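Local coordinates for protein putative modulator of DNA gyrase (Bacteroides thetaiotaomicron, PDB 1VPB) that is a putative modulator of DNA gyrase of the peptidase U62 family and may act as a metallopeptidase, at residues K141-A149 / S161-G169; S191-R199 / I225-L234. One frame throughout, in Å; residues are numbered along the deposited sequence.

Interaction 1. Residues K141-A149 / S161-G169; sequences KIEMAKAVA and SVGSSYGDG
Lys141 lies over one face of the Tyr166 ring and then runs on to Asp168. Its CB sits 3.7 Å from the ring centroid and only 9° off the normal, a CH-pi contact, while CD passes 3.3 Å from Tyr166 OH. Because the chain is extended beyond CG, it carries NZ to Asp168 OD2, where a salt bridge closes at 2.8 Å on the syn lone pair. Tyr166 OH donates to Asp168 OD2 at 2.6 Å, on the anti lone pair, so two donors grip one carboxylate atom and the phenol is tied down at its end. A long, flexible lysine suits this place, greasy along its stem and charged at its tip.

Further along the helix, the residues facing the strand's middle include two alanines. Ala145 CB rests 4.1 Å from Tyr166 CB, Ala149 CB packs on Val162 CG1, and Val148 CG1 on Ser164 CB. Ser164 OG donates to Ala145 O at 2.9 Å, from above the carbonyl plane and from the face opposite Ala149 N, adding a second bond to a helical carbonyl.

This is a helix packed nearly antiparallel (153°) on one face of the antiparallel sheet, in the PmbA/TldA central domain region, with Phe49 and Leu51 of strand 36-52 also beneath it. The alanines and serine let the axes of 141-149 and 161-169 come within 7.2 Å; the buried lysine is probably kept charged by its carboxylate mate.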
loop_
_atom_site.group_PDB
_atom_site.type_symbol
_atom_site.label_atom_id
_atom_site.label_comp_id
_atom_site.label_asym_id
_atom_site.label_seq_id
_atom_site.Cartn_x
_atom_site.Cartn_y
_atom_site.Cartn_z
ATOM N N LYS A 141 8.935 -19.180 18.605
ATOM C CA LYS A 141 8.392 -17.954 17.999
ATOM C C LYS A 141 6.867 -17.959 18.136
ATOM O O LYS A 141 6.268 -17.027 18.672
ATOM C CB LYS A 141 8.843 -17.834 16.527
ATOM C CG LYS A 141 10.350 -17.804 16.278
ATOM C CD LYS A 141 10.637 -17.741 14.826
ATOM C CE LYS A 141 12.105 -17.884 14.524
ATOM N NZ LYS A 141 12.492 -17.719 13.114
ATOM N N ILE A 142 6.215 -19.020 17.677
ATOM C CA ILE A 142 4.769 -19.039 17.787
ATOM C C ILE A 142 4.292 -19.098 19.249
ATOM O O ILE A 142 3.263 -18.515 19.593
ATOM C CB ILE A 142 4.153 -20.161 16.938
ATOM C CG1 ILE A 142 2.658 -19.909 16.803
ATOM C CG2 ILE A 142 4.426 -21.521 17.557
ATOM C CD1 ILE A 142 1.914 -21.006 16.160
ATOM N N GLU A 143 5.041 -19.758 20.130
ATOM C CA GLU A 143 4.720 -19.706 21.560
ATOM C C GLU A 143 4.712 -18.288 22.148
ATOM O O GLU A 143 3.867 -17.950 23.025
ATOM C CB GLU A 143 5.678 -20.567 22.395
ATOM C CG GLU A 143 5.470 -22.068 22.269
ATOM C CD GLU A 143 4.060 -22.530 22.618
ATOM O OE1 GLU A 143 3.508 -22.056 23.640
ATOM O OE2 GLU A 143 3.501 -23.351 21.844
ATOM N N MET A 144 5.682 -17.468 21.749
ATOM C CA MET A 144 5.682 -16.070 22.182
ATOM C C MET A 144 4.403 -15.360 21.792
ATOM O O MET A 144 3.892 -14.587 22.577
ATOM C CB MET A 144 6.862 -15.296 21.609
ATOM C CG MET A 144 8.211 -15.776 22.104
ATOM S SD MET A 144 9.601 -14.973 21.287
ATOM C CE MET A 144 10.851 -16.132 21.635
ATOM N N ALA A 145 3.922 -15.574 20.563
ATOM C CA ALA A 145 2.694 -14.924 20.130
ATOM C C ALA A 145 1.499 -15.442 20.921
ATOM O O ALA A 145 0.596 -14.694 21.326
ATOM C CB ALA A 145 2.515 -15.118 18.670
ATOM N N LYS A 146 1.487 -16.754 21.194
ATOM C CA LYS A 146 0.468 -17.298 22.062
ATOM C C LYS A 146 0.480 -16.680 23.452
ATOM O O LYS A 146 -0.569 -16.350 23.996
ATOM C CB LYS A 146 0.646 -18.790 22.224
ATOM C CG LYS A 146 0.458 -19.585 21.016
ATOM C CD LYS A 146 0.331 -21.056 21.451
ATOM C CE LYS A 146 0.974 -21.967 20.452
ATOM N NZ LYS A 146 0.602 -23.386 20.763
ATOM N N ALA A 147 1.661 -16.534 24.038
ATOM C CA ALA A 147 1.778 -15.916 25.368
ATOM C C ALA A 147 1.257 -14.491 25.375
ATOM O O ALA A 147 0.666 -14.060 26.342
ATOM C CB ALA A 147 3.209 -15.942 25.846
ATOM N N VAL A 148 1.494 -13.747 24.303
ATOM C CA VAL A 148 0.983 -12.374 24.225
ATOM C C VAL A 148 -0.529 -12.403 24.401
ATOM O O VAL A 148 -1.080 -11.692 25.224
ATOM C CB VAL A 148 1.347 -11.688 22.889
ATOM C CG1 VAL A 148 0.568 -10.368 22.701
ATOM C CG2 VAL A 148 2.847 -11.450 22.770
ATOM N N ALA A 149 -1.195 -13.214 23.602
ATOM C CA ALA A 149 -2.648 -13.250 23.580
ATOM C C ALA A 149 -3.186 -13.714 24.917
ATOM O O ALA A 149 -4.145 -13.153 25.427
ATOM C CB ALA A 149 -3.137 -14.187 22.474
ATOM N N SER A 161 -12.320 -9.487 20.466
ATOM C CA SER A 161 -11.286 -10.242 19.765
ATOM C C SER A 161 -9.907 -9.837 20.269
ATOM O O SER A 161 -9.675 -8.649 20.517
ATOM C CB SER A 161 -11.361 -9.952 18.266
ATOM O OG SER A 161 -10.422 -10.737 17.552
ATOM N N VAL A 162 -9.022 -10.834 20.404
ATOM C CA VAL A 162 -7.615 -10.612 20.755
ATOM C C VAL A 162 -6.748 -11.211 19.649
ATOM O O VAL A 162 -6.745 -12.410 19.456
ATOM C CB VAL A 162 -7.224 -11.298 22.068
ATOM C CG1 VAL A 162 -5.713 -11.104 22.371
ATOM C CG2 VAL A 162 -8.113 -10.783 23.241
ATOM N N GLY A 163 -6.080 -10.353 18.929
ATOM C CA GLY A 163 -5.103 -10.760 17.926
ATOM C C GLY A 163 -3.702 -10.596 18.475
ATOM O O GLY A 163 -3.425 -9.694 19.267
ATOM N N SER A 164 -2.803 -11.482 18.071
ATOM C CA SER A 164 -1.391 -11.281 18.339
ATOM C C SER A 164 -0.576 -11.741 17.141
ATOM O O SER A 164 -1.029 -12.553 16.314
ATOM C CB SER A 164 -0.963 -12.045 19.598
ATOM O OG SER A 164 -1.280 -13.413 19.529
ATOM N N SER A 165 0.637 -11.274 17.076
ATOM C CA SER A 165 1.504 -11.547 15.951
ATOM C C SER A 165 2.950 -11.642 16.381
ATOM O O SER A 165 3.405 -10.902 17.280
ATOM C CB SER A 165 1.415 -10.400 14.939
ATOM O OG SER A 165 0.053 -10.196 14.570
ATOM N N TYR A 166 3.680 -12.501 15.683
ATOM C CA TYR A 166 5.126 -12.535 15.704
ATOM C C TYR A 166 5.634 -12.269 14.297
ATOM O O TYR A 166 5.095 -12.791 13.325
ATOM C CB TYR A 166 5.600 -13.933 16.171
ATOM C CG TYR A 166 7.079 -14.145 16.002
ATOM C CD1 TYR A 166 7.637 -14.458 14.770
ATOM C CD2 TYR A 166 7.973 -13.899 17.074
ATOM C CE1 TYR A 166 9.014 -14.592 14.613
ATOM C CE2 TYR A 166 9.329 -13.999 16.906
ATOM C CZ TYR A 166 9.853 -14.379 15.691
ATOM O OH TYR A 166 11.214 -14.530 15.502
ATOM N N GLY A 167 6.664 -11.466 14.155
ATOM C CA GLY A 167 7.365 -11.299 12.896
ATOM C C GLY A 167 8.879 -11.314 13.100
ATOM O O GLY A 167 9.370 -10.844 14.102
ATOM N N ASP A 168 9.618 -11.824 12.129
ATOM C CA ASP A 168 11.032 -11.580 12.098
ATOM C C ASP A 168 11.541 -11.468 10.671
ATOM O O ASP A 168 10.814 -11.697 9.701
ATOM C CB ASP A 168 11.822 -12.612 12.913
ATOM C CG ASP A 168 11.870 -14.019 12.287
ATOM O OD1 ASP A 168 11.910 -14.125 11.016
ATOM O OD2 ASP A 168 11.901 -15.015 13.050
ATOM N N GLY A 169 12.783 -11.063 10.548
ATOM C CA GLY A 169 13.465 -11.056 9.253
ATOM C C GLY A 169 14.944 -10.854 9.320
ATOM O O GLY A 169 15.492 -10.430 10.361
#

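Interaction 2. Residues S191-R199 / I225-L234; sequences SLSADITIR and IGQKALERVL
Ile225 opens the helix against Leu192 and Ala194 of the strand. Its CD1 meets Leu192 CB at 3.6 Å, while CG2, anti to the backbone N, is directed at the strand backbone and comes 3.7 Å from Ala194 N. A beta-branched residue fits here because its two arms can serve two strand positions at once. At Gly226 the absence of a side chain lets the helix backbone itself meet the sheet: its CA lies 3.9 Å from Ala194 CB, and the CD1 methyl of Ile196 packs against Gly226 O. One turn on from Ile225, Ala229 sets its methyl between Ala194 CB and Ile196 CD1, small enough to keep the two axes 7.4 Å apart.

This is helix-on-sheet packing: helix 225-234 lies on the large antiparallel sheet of the chain, its axis 32° from that of strand 191-198 and running in the same general direction, in a region matching the central domain of PmbA/TldA proteins. Helix 138-150 lies beside it on the same face, where its Val148 touches both Ala194 and Ile225.

Leu230 offers its CB and backbone to Ile196 CD1, which approaches Leu230 N to 3.4 Å. Val233 then sits between two isoleucines: its CG1 stands 4.0 Å from Ile196 CG2 and 3.7 Å from Ile198 CG2, the latter pair of side chains meeting tip to tip. Leu234 brings CD2 to Ile198 CD1, 4.0 Å away, the two branched chains crossing at about a right angle. An alanine in place of Ile198 would probably take away the Val233 contacts made by the isoleucine branches and leave Leu234 CD2 without its strand-side neighbour, opening a gap there.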
loop_
_atom_site.group_PDB
_atom_site.type_symbol
_atom_site.label_atom_id
_atom_site.label_comp_id
_atom_site.label_asym_id
_atom_site.label_seq_id
_atom_site.Cartn_x
_atom_site.Cartn_y
_atom_site.Cartn_z
ATOM N N SER A 191 9.724 -8.892 16.070
ATOM C CA SER A 191 8.626 -8.110 16.631
ATOM C C SER A 191 7.511 -8.948 17.155
ATOM O O SER A 191 7.233 -10.047 16.650
ATOM C CB SER A 191 8.103 -7.139 15.588
ATOM O OG SER A 191 7.270 -6.175 16.199
ATOM N N LEU A 192 6.848 -8.434 18.200
ATOM C CA LEU A 192 5.666 -9.055 18.753
ATOM C C LEU A 192 4.628 -7.984 18.950
ATOM O O LEU A 192 4.938 -6.861 19.346
ATOM C CB LEU A 192 5.951 -9.712 20.106
ATOM C CG LEU A 192 6.684 -11.060 20.124
ATOM C CD1 LEU A 192 7.276 -11.292 21.547
ATOM C CD2 LEU A 192 5.754 -12.161 19.742
ATOM N N SER A 193 3.385 -8.318 18.694
ATOM C CA SER A 193 2.314 -7.362 18.837
ATOM C C SER A 193 1.025 -8.000 19.317
ATOM O O SER A 193 0.810 -9.220 19.259
ATOM C CB SER A 193 2.076 -6.601 17.521
ATOM O OG SER A 193 1.452 -7.428 16.579
ATOM N N ALA A 194 0.180 -7.148 19.882
ATOM C CA ALA A 194 -1.208 -7.498 20.209
ATOM C C ALA A 194 -2.153 -6.453 19.654
ATOM O O ALA A 194 -1.820 -5.285 19.604
ATOM C CB ALA A 194 -1.439 -7.587 21.714
ATOM N N ASP A 195 -3.353 -6.889 19.298
ATOM C CA ASP A 195 -4.422 -5.961 18.933
ATOM C C ASP A 195 -5.723 -6.502 19.524
ATOM O O ASP A 195 -6.035 -7.702 19.417
ATOM C CB ASP A 195 -4.484 -5.744 17.418
ATOM C CG ASP A 195 -4.804 -6.988 16.677
ATOM O OD1 ASP A 195 -6.000 -7.368 16.705
ATOM O OD2 ASP A 195 -3.959 -7.663 16.045
ATOM N N ILE A 196 -6.466 -5.632 20.189
ATOM C CA ILE A 196 -7.616 -6.052 20.943
ATOM C C ILE A 196 -8.776 -5.146 20.613
ATOM O O ILE A 196 -8.598 -3.953 20.548
ATOM C CB ILE A 196 -7.330 -5.946 22.454
ATOM C CG1 ILE A 196 -6.129 -6.820 22.800
ATOM C CG2 ILE A 196 -8.581 -6.318 23.263
ATOM C CD1 ILE A 196 -5.737 -6.842 24.252
ATOM N N THR A 197 -9.937 -5.748 20.410
ATOM C CA THR A 197 -11.167 -5.033 20.133
ATOM C C THR A 197 -12.177 -5.342 21.224
ATOM O O THR A 197 -12.288 -6.488 21.677
ATOM C CB THR A 197 -11.686 -5.452 18.767
ATOM O OG1 THR A 197 -10.806 -4.921 17.756
ATOM C CG2 THR A 197 -13.048 -4.839 18.479
ATOM N N ILE A 198 -12.916 -4.320 21.649
ATOM C CA ILE A 198 -13.885 -4.493 22.712
ATOM C C ILE A 198 -15.234 -3.891 22.370
ATOM O O ILE A 198 -15.362 -3.119 21.417
ATOM C CB ILE A 198 -13.367 -3.904 24.059
ATOM C CG1 ILE A 198 -13.363 -2.367 24.036
ATOM C CG2 ILE A 198 -11.962 -4.456 24.374
ATOM C CD1 ILE A 198 -13.024 -1.762 25.376
ATOM N N ARG A 199 -16.231 -4.276 23.158
ATOM C CA ARG A 199 -17.590 -3.747 23.062
ATOM C C ARG A 199 -17.636 -2.386 23.738
ATOM O O ARG A 199 -17.404 -2.282 24.943
ATOM C CB ARG A 199 -18.581 -4.695 23.755
ATOM C CG ARG A 199 -20.061 -4.312 23.619
ATOM C CD ARG A 199 -21.001 -5.113 24.528
ATOM N NE ARG A 199 -20.882 -4.714 25.937
ATOM C CZ ARG A 199 -20.404 -5.465 26.937
ATOM N NH1 ARG A 199 -19.979 -6.712 26.741
ATOM N NH2 ARG A 199 -20.355 -4.954 28.163
ATOM N N ILE A 225 2.783 -7.304 26.604
ATOM C CA ILE A 225 2.279 -6.715 25.372
ATOM C C ILE A 225 0.762 -6.824 25.289
ATOM O O ILE A 225 0.091 -5.844 24.921
ATOM C CB ILE A 225 2.946 -7.373 24.141
ATOM C CG1 ILE A 225 4.469 -7.145 24.198
ATOM C CG2 ILE A 225 2.386 -6.748 22.855
ATOM C CD1 ILE A 225 5.270 -7.873 23.107
ATOM N N GLY A 226 0.222 -8.002 25.602
ATOM C CA GLY A 226 -1.223 -8.206 25.575
ATOM C C GLY A 226 -1.863 -7.409 26.693
ATOM O O GLY A 226 -2.878 -6.737 26.513
ATOM N N GLN A 227 -1.203 -7.428 27.840
ATOM C CA GLN A 227 -1.636 -6.619 28.955
ATOM C C GLN A 227 -1.762 -5.137 28.591
ATOM O O GLN A 227 -2.817 -4.534 28.805
ATOM C CB GLN A 227 -0.666 -6.790 30.109
ATOM C CG GLN A 227 -1.192 -6.215 31.415
ATOM C CD GLN A 227 -0.109 -6.107 32.458
ATOM O OE1 GLN A 227 0.808 -6.932 32.499
ATOM N NE2 GLN A 227 -0.208 -5.091 33.309
ATOM N N LYS A 228 -0.702 -4.558 28.040
ATOM C CA LYS A 228 -0.710 -3.157 27.627
ATOM C C LYS A 228 -1.772 -2.827 26.597
ATOM O O LYS A 228 -2.435 -1.793 26.704
ATOM C CB LYS A 228 0.654 -2.736 27.076
ATOM C CG LYS A 228 1.691 -2.470 28.187
ATOM C CD LYS A 228 3.058 -2.111 27.588
ATOM C CE LYS A 228 4.224 -2.168 28.595
ATOM N NZ LYS A 228 4.522 -3.547 29.074
ATOM N N ALA A 229 -1.983 -3.708 25.618
ATOM C CA ALA A 229 -3.039 -3.457 24.624
ATOM C C ALA A 229 -4.409 -3.432 25.279
ATOM O O ALA A 229 -5.267 -2.640 24.891
ATOM C CB ALA A 229 -3.014 -4.525 23.509
ATOM N N LEU A 230 -4.618 -4.337 26.237
ATOM C CA LEU A 230 -5.909 -4.388 26.909
ATOM C C LEU A 230 -6.144 -3.101 27.701
ATOM O O LEU A 230 -7.228 -2.505 27.657
ATOM C CB LEU A 230 -5.999 -5.614 27.822
ATOM C CG LEU A 230 -7.316 -5.715 28.587
ATOM C CD1 LEU A 230 -8.495 -5.699 27.638
ATOM C CD2 LEU A 230 -7.346 -6.942 29.473
ATOM N N GLU A 231 -5.128 -2.689 28.444
ATOM C CA GLU A 231 -5.192 -1.443 29.226
ATOM C C GLU A 231 -5.490 -0.238 28.320
ATOM O O GLU A 231 -6.329 0.581 28.646
ATOM C CB GLU A 231 -3.895 -1.239 30.026
ATOM C CG GLU A 231 -3.643 -2.328 31.073
ATOM C CD GLU A 231 -2.206 -2.332 31.633
ATOM O OE1 GLU A 231 -1.315 -1.624 31.072
ATOM O OE2 GLU A 231 -1.969 -3.070 32.641
ATOM N N ARG A 232 -4.850 -0.175 27.171
ATOM C CA ARG A 232 -5.050 0.897 26.193
ATOM C C ARG A 232 -6.438 0.937 25.573
ATOM O O ARG A 232 -7.000 2.018 25.331
ATOM C CB ARG A 232 -4.039 0.791 25.073
ATOM C CG ARG A 232 -2.697 1.263 25.506
ATOM C CD ARG A 232 -1.568 0.715 24.678
ATOM N NE ARG A 232 -1.573 1.218 23.310
ATOM C CZ ARG A 232 -1.139 2.434 22.964
ATOM N NH1 ARG A 232 -0.758 3.317 23.898
ATOM N NH2 ARG A 232 -1.121 2.774 21.682
ATOM N N VAL A 233 -7.000 -0.219 25.275
ATOM C CA VAL A 233 -8.307 -0.195 24.643
ATOM C C VAL A 233 -9.400 0.139 25.662
ATOM O O VAL A 233 -10.371 0.783 25.300
ATOM C CB VAL A 233 -8.629 -1.487 23.877
ATOM C CG1 VAL A 233 -8.761 -2.694 24.826
ATOM C CG2 VAL A 233 -9.854 -1.261 23.005
ATOM N N LEU A 234 -9.236 -0.294 26.914
ATOM C CA LEU A 234 -10.213 0.003 27.955
ATOM C C LEU A 234 -10.241 1.503 28.285
ATOM O O LEU A 234 -11.262 2.022 28.692
ATOM C CB LEU A 234 -9.941 -0.797 29.240
ATOM C CG LEU A 234 -10.105 -2.320 29.145
ATOM C CD1 LEU A 234 -9.542 -3.035 30.368
ATOM C CD2 LEU A 234 -11.562 -2.713 28.922
#

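How the interactions relate
Both contacts are buried and set helices on the same antiparallel sheet, on its adjacent strands 159-177 and 181-198. The strands are joined directly, Gly163 N to Asp195 O at 2.7 Å and Gly167 O to Ser191 N at 2.8 Å, both probable hydrogen bonds, and helix 138-150 reaches across to strand 181-198 as well. Their chemistry differs. Interaction 1 mixes small residues with a salt bridge and hydrogen bonds, and its helix also borders the second subunit, through Ile142 on Leu104 of that chain. Interaction 2 is carried by aliphatic side chains, some packed on backbone. Helix and strand run roughly in the same direction in interaction 2 and roughly opposite in interaction 1.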